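Local coordinates for esterase Rv0045c (Mycobacterium tuberculosis, PDB 6WYN), which hydrolyses carboxylic esters, with the highest activity on short straight-chain ones, and is likely involved in ester and lipid metabolism, at residues Leu110-Pro115 against Pro139-Leu144; Val85-Gly90 against Val103-Pro108. All blocks are in the same frame, centred on the assembly; numbering follows the deposited sequence.

Overall arrangement
Both interactions are buried and fasten helices to the central sheet of the alpha/beta hydrolase fold, but on opposite faces. Interaction 1 lays helix 130-144 against strand 109-112; interaction 2 joins strand 85-88 to the end of helix 99-105 and the turn after it. The two strands are parallel neighbours: backbone hydrogen bonds tie Leu-110 to Val-85 and Phe-87, so the contacts share one sheet, their centres about 13 Å apart. Interaction 1 is purely apolar across its segments. Interaction 2, where the inner strand 85-88 begins, adds a weak backbone bond to its apolar touch. Each has one partly exposed member, Leu-144 and Pro-108.

Interaction 1. Residues Leu110-Pro115 against Pro139-Leu144; sequences LAVDLP and PVLREL
The amide N of Leu-144 bonds to Val-140 O at 2.7 Å, closing a helical turn and holding Leu-144 at the end of helix 130-144, where it faces Leu-110 of the strand. No hydrogen bond crosses between the two segments; three methyl groups and one methylene carry the contact. Leu-110 reaches out with CG opposite its backbone N (chi1 -169°), and its CD2 methyl enters the gap between two helix side chains. That methyl lies 3.9 Å from CB of Leu-144, the two side chains standing at about a right angle, and 4.0 Å from CD2 of Leu-141. Leu-141 does not leave the helix straight at the strand; its chi1 of -60° swings the branch round until CD2 comes up to the sheet. The same CD2 meets CG2 of Val-112 at 3.9 Å, so one leucine methyl bridges two residues that point to the same side of the strand. The axes of 110-112 and 139-144 run nearly antiparallel, at 159°, and come within 11.2 Å. Around this core, Val-68 of strand 65-70 touches both Leu-110 and Leu-144, while Leu-137, one turn before Leu-141, packs on Val-112. Next along the chain, Asp-113 OD2 forms a salt bridge with Arg-67 NH2 and accepts a hydrogen bond from the backbone N of His-119. With only carbon meeting carbon at van der Waals distance, this part of the helix meets the strand through hydrophobic burial alone.

Interaction 2. Residues Val85-Gly90 against Val103-Pro108; sequences VIFLHG and VGLGEP
Val-85 and Pro-108 meet through their backbones: the amide N of Val-85 points to Pro-108 O at 3.5 Å with an N-H...O angle of 147°, a long, weak hydrogen bond at the start of strand 85-88. Two residues on, Phe-87 reaches toward the helix end, and its CZ lies 4.3 Å from CD2 of Leu-105. The methyl stands near the ring plane, so it touches the rim of the ring and not its face. Leu-105 presents this methyl with CG opposite its backbone N (chi1 -172°). The phenyl ring is further bordered by Val-101 and Ile-102 of the same helix, by Val-152 of the adjacent strand and by Trp-98, whose ring plane is inclined at about 45°, while Leu-105 is backed by Val-324 and Leu-328 of helix 317-328. The helix ends just after Leu-105: Gly-106 takes a positive phi and turns the chain back toward the sheet. Polar partners follow at both ends of segment 85-90: Glu-107 OE1 forms a salt bridge with Arg-84 NH1, from the residue just before the strand, and His-89 NE2 receives the amide of Leu-114. The other ring nitrogen of His-89, ND1, donates to Gly-90 O at 2.7 Å, the acceptor lying in the imidazole plane; together the two bonds fix the ring's rotation. This His-Gly pair leads into Gly-91, which takes part in substrate selectivity, consistent with the HG loop that contributes to the oxyanion hole in related hydrolases. Strand 85-88, helix 99-105 and strand 109-112 form a beta-alpha-beta crossover, the repeating element of the alpha/beta hydrolase fold.

Interaction 1. Residues Leu110-Pro115 against Pro139-Leu144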
# COMPACT_ATOMS: atom_id res chain seq x y z
N LEU A 110 -0.21 -6.34 -10.37
CA LEU A 110 -0.09 -4.89 -10.63
C LEU A 110 -0.02 -4.23 -9.26
O LEU A 110 -1.00 -4.33 -8.49
CB LEU A 110 -1.28 -4.40 -11.46
CG LEU A 110 -1.13 -2.98 -12.00
CD1 LEU A 110 -0.09 -2.95 -13.11
CD2 LEU A 110 -2.44 -2.40 -12.52
N ALA A 111 1.08 -3.57 -8.99
CA ALA A 111 1.27 -2.78 -7.77
C ALA A 111 1.16 -1.30 -8.15
O ALA A 111 2.03 -0.76 -8.84
CB ALA A 111 2.56 -3.16 -7.10
N VAL A 112 0.08 -0.71 -7.70
CA VAL A 112 -0.21 0.67 -8.16
C VAL A 112 0.34 1.73 -7.22
O VAL A 112 0.32 1.50 -6.03
CB VAL A 112 -1.73 0.84 -8.30
CG1 VAL A 112 -2.05 2.20 -8.84
CG2 VAL A 112 -2.35 -0.23 -9.17
N ASP A 113 0.83 2.82 -7.79
CA ASP A 113 1.15 4.03 -6.99
C ASP A 113 -0.15 4.83 -6.81
O ASP A 113 -0.74 5.21 -7.81
CB ASP A 113 2.22 4.91 -7.63
CG ASP A 113 3.65 4.36 -7.61
OD1 ASP A 113 3.99 3.63 -6.64
OD2 ASP A 113 4.44 4.67 -8.56
N LEU A 114 -0.63 4.97 -5.58
CA LEU A 114 -1.80 5.77 -5.25
C LEU A 114 -1.50 7.22 -5.67
O LEU A 114 -0.38 7.66 -5.60
CB LEU A 114 -2.13 5.69 -3.76
CG LEU A 114 -2.61 4.34 -3.23
CD1 LEU A 114 -2.91 4.51 -1.77
CD2 LEU A 114 -3.82 3.78 -3.99
N PRO A 115 -2.53 8.01 -6.03
CA PRO A 115 -2.36 9.45 -6.19
C PRO A 115 -1.52 9.99 -5.04
O PRO A 115 -1.66 9.60 -3.85
CB PRO A 115 -3.79 9.96 -6.19
CG PRO A 115 -4.55 8.84 -6.79
CD PRO A 115 -3.90 7.57 -6.29
N PRO A 139 -10.87 3.29 -13.87
CA PRO A 139 -10.72 3.16 -15.32
C PRO A 139 -9.31 2.63 -15.70
O PRO A 139 -9.15 1.89 -16.62
CB PRO A 139 -10.91 4.59 -15.88
CG PRO A 139 -11.22 5.47 -14.71
CD PRO A 139 -11.03 4.67 -13.42
N VAL A 140 -8.30 2.99 -14.93
CA VAL A 140 -6.92 2.50 -15.18
C VAL A 140 -6.86 0.99 -14.94
O VAL A 140 -6.31 0.26 -15.76
CB VAL A 140 -5.93 3.27 -14.31
CG1 VAL A 140 -4.48 2.71 -14.42
CG2 VAL A 140 -5.96 4.76 -14.67
N LEU A 141 -7.44 0.53 -13.82
CA LEU A 141 -7.47 -0.91 -13.49
C LEU A 141 -8.29 -1.66 -14.53
O LEU A 141 -7.90 -2.77 -14.86
CB LEU A 141 -8.03 -1.10 -12.07
CG LEU A 141 -7.21 -0.42 -10.98
CD1 LEU A 141 -7.84 -0.58 -9.60
CD2 LEU A 141 -5.79 -0.96 -10.96
N ARG A 142 -9.39 -1.10 -15.03
CA ARG A 142 -10.17 -1.71 -16.13
C ARG A 142 -9.26 -1.90 -17.34
O ARG A 142 -9.41 -2.90 -17.99
CB ARG A 142 -11.32 -0.85 -16.64
CG ARG A 142 -12.45 -0.64 -15.65
CD ARG A 142 -13.82 -0.49 -16.31
NE ARG A 142 -14.74 -0.51 -15.18
CZ ARG A 142 -15.40 -1.58 -14.75
NH1 ARG A 142 -15.36 -2.71 -15.42
NH2 ARG A 142 -16.17 -1.49 -13.67
N GLU A 143 -8.36 -0.97 -17.61
CA GLU A 143 -7.42 -1.05 -18.76
C GLU A 143 -6.29 -2.03 -18.41
O GLU A 143 -6.04 -2.90 -19.20
CB GLU A 143 -6.90 0.36 -19.10
CG GLU A 143 -5.72 0.41 -20.09
CD GLU A 143 -5.01 1.75 -20.36
OE1 GLU A 143 -3.88 1.74 -21.00
OE2 GLU A 143 -5.56 2.84 -19.94
N LEU A 144 -5.59 -1.85 -17.28
CA LEU A 144 -4.32 -2.58 -17.01
C LEU A 144 -4.51 -3.91 -16.25
O LEU A 144 -3.57 -4.75 -16.28
CB LEU A 144 -3.39 -1.62 -16.26
CG LEU A 144 -2.95 -0.38 -17.05
CD1 LEU A 144 -2.18 0.59 -16.17
CD2 LEU A 144 -2.08 -0.80 -18.25

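Interaction 2. Residues Val85-Gly90 against Val103-Pro108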
# COMPACT_ATOMS: atom_id res chain seq x y z
N VAL A 85 -3.43 -10.31 -9.44
CA VAL A 85 -3.65 -9.61 -8.15
C VAL A 85 -3.28 -8.15 -8.32
O VAL A 85 -2.25 -7.86 -8.93
CB VAL A 85 -2.78 -10.23 -7.05
CG1 VAL A 85 -3.13 -9.66 -5.70
CG2 VAL A 85 -2.91 -11.76 -7.06
N ILE A 86 -4.09 -7.30 -7.75
CA ILE A 86 -3.78 -5.86 -7.59
C ILE A 86 -3.38 -5.59 -6.15
O ILE A 86 -4.11 -6.02 -5.26
CB ILE A 86 -5.00 -5.04 -8.00
CG1 ILE A 86 -5.45 -5.35 -9.43
CG2 ILE A 86 -4.70 -3.58 -7.81
CD1 ILE A 86 -6.89 -4.94 -9.70
N PHE A 87 -2.29 -4.85 -5.94
CA PHE A 87 -1.80 -4.46 -4.61
C PHE A 87 -1.86 -2.94 -4.50
O PHE A 87 -1.38 -2.27 -5.45
CB PHE A 87 -0.37 -4.96 -4.42
CG PHE A 87 -0.21 -6.45 -4.29
CD1 PHE A 87 0.01 -7.24 -5.40
CD2 PHE A 87 -0.21 -7.05 -3.04
CE1 PHE A 87 0.20 -8.61 -5.29
CE2 PHE A 87 -0.07 -8.42 -2.92
CZ PHE A 87 0.15 -9.19 -4.04
N LEU A 88 -2.40 -2.44 -3.40
CA LEU A 88 -2.49 -0.99 -3.09
C LEU A 88 -1.78 -0.74 -1.77
O LEU A 88 -2.25 -1.24 -0.75
CB LEU A 88 -3.95 -0.57 -3.05
CG LEU A 88 -4.77 -0.97 -4.29
CD1 LEU A 88 -6.19 -0.47 -4.19
CD2 LEU A 88 -4.17 -0.35 -5.56
N HIS A 89 -0.70 0.03 -1.81
CA HIS A 89 0.10 0.41 -0.63
C HIS A 89 -0.61 1.38 0.33
O HIS A 89 -1.73 1.88 0.07
CB HIS A 89 1.40 1.04 -1.13
CG HIS A 89 1.19 2.33 -1.85
ND1 HIS A 89 0.99 3.52 -1.17
CD2 HIS A 89 1.20 2.62 -3.18
CE1 HIS A 89 0.86 4.49 -2.08
NE2 HIS A 89 1.02 3.97 -3.30
N GLY A 90 0.07 1.68 1.43
CA GLY A 90 -0.47 2.59 2.46
C GLY A 90 -0.09 4.05 2.23
O GLY A 90 0.76 4.38 1.36
N VAL A 103 7.50 -10.93 -5.36
CA VAL A 103 8.61 -11.83 -5.80
C VAL A 103 8.39 -13.20 -5.15
O VAL A 103 8.42 -14.23 -5.86
CB VAL A 103 9.98 -11.18 -5.48
CG1 VAL A 103 11.17 -12.17 -5.56
CG2 VAL A 103 10.23 -10.04 -6.44
N GLY A 104 8.07 -13.24 -3.86
CA GLY A 104 7.78 -14.51 -3.17
C GLY A 104 6.56 -15.21 -3.67
O GLY A 104 6.54 -16.48 -3.70
N LEU A 105 5.49 -14.49 -3.95
CA LEU A 105 4.25 -15.15 -4.39
C LEU A 105 4.40 -15.75 -5.79
O LEU A 105 3.71 -16.77 -6.08
CB LEU A 105 3.15 -14.12 -4.31
CG LEU A 105 1.75 -14.63 -4.53
CD1 LEU A 105 1.36 -15.60 -3.43
CD2 LEU A 105 0.78 -13.45 -4.60
N GLY A 106 5.19 -15.13 -6.67
CA GLY A 106 5.42 -15.67 -8.02
C GLY A 106 4.20 -15.57 -8.93
O GLY A 106 4.15 -16.28 -9.87
N GLU A 107 3.23 -14.71 -8.65
CA GLU A 107 2.06 -14.51 -9.53
C GLU A 107 2.18 -13.22 -10.36
O GLU A 107 2.69 -12.20 -9.91
CB GLU A 107 0.80 -14.44 -8.67
CG GLU A 107 0.55 -15.72 -7.91
CD GLU A 107 0.19 -16.89 -8.81
OE1 GLU A 107 -0.69 -16.70 -9.68
OE2 GLU A 107 0.86 -17.96 -8.68
N PRO A 108 1.60 -13.18 -11.57
CA PRO A 108 1.47 -11.89 -12.27
C PRO A 108 0.62 -10.90 -11.45
O PRO A 108 -0.45 -11.24 -10.91
CB PRO A 108 0.82 -12.25 -13.61
CG PRO A 108 0.21 -13.63 -13.39
CD PRO A 108 1.05 -14.32 -12.32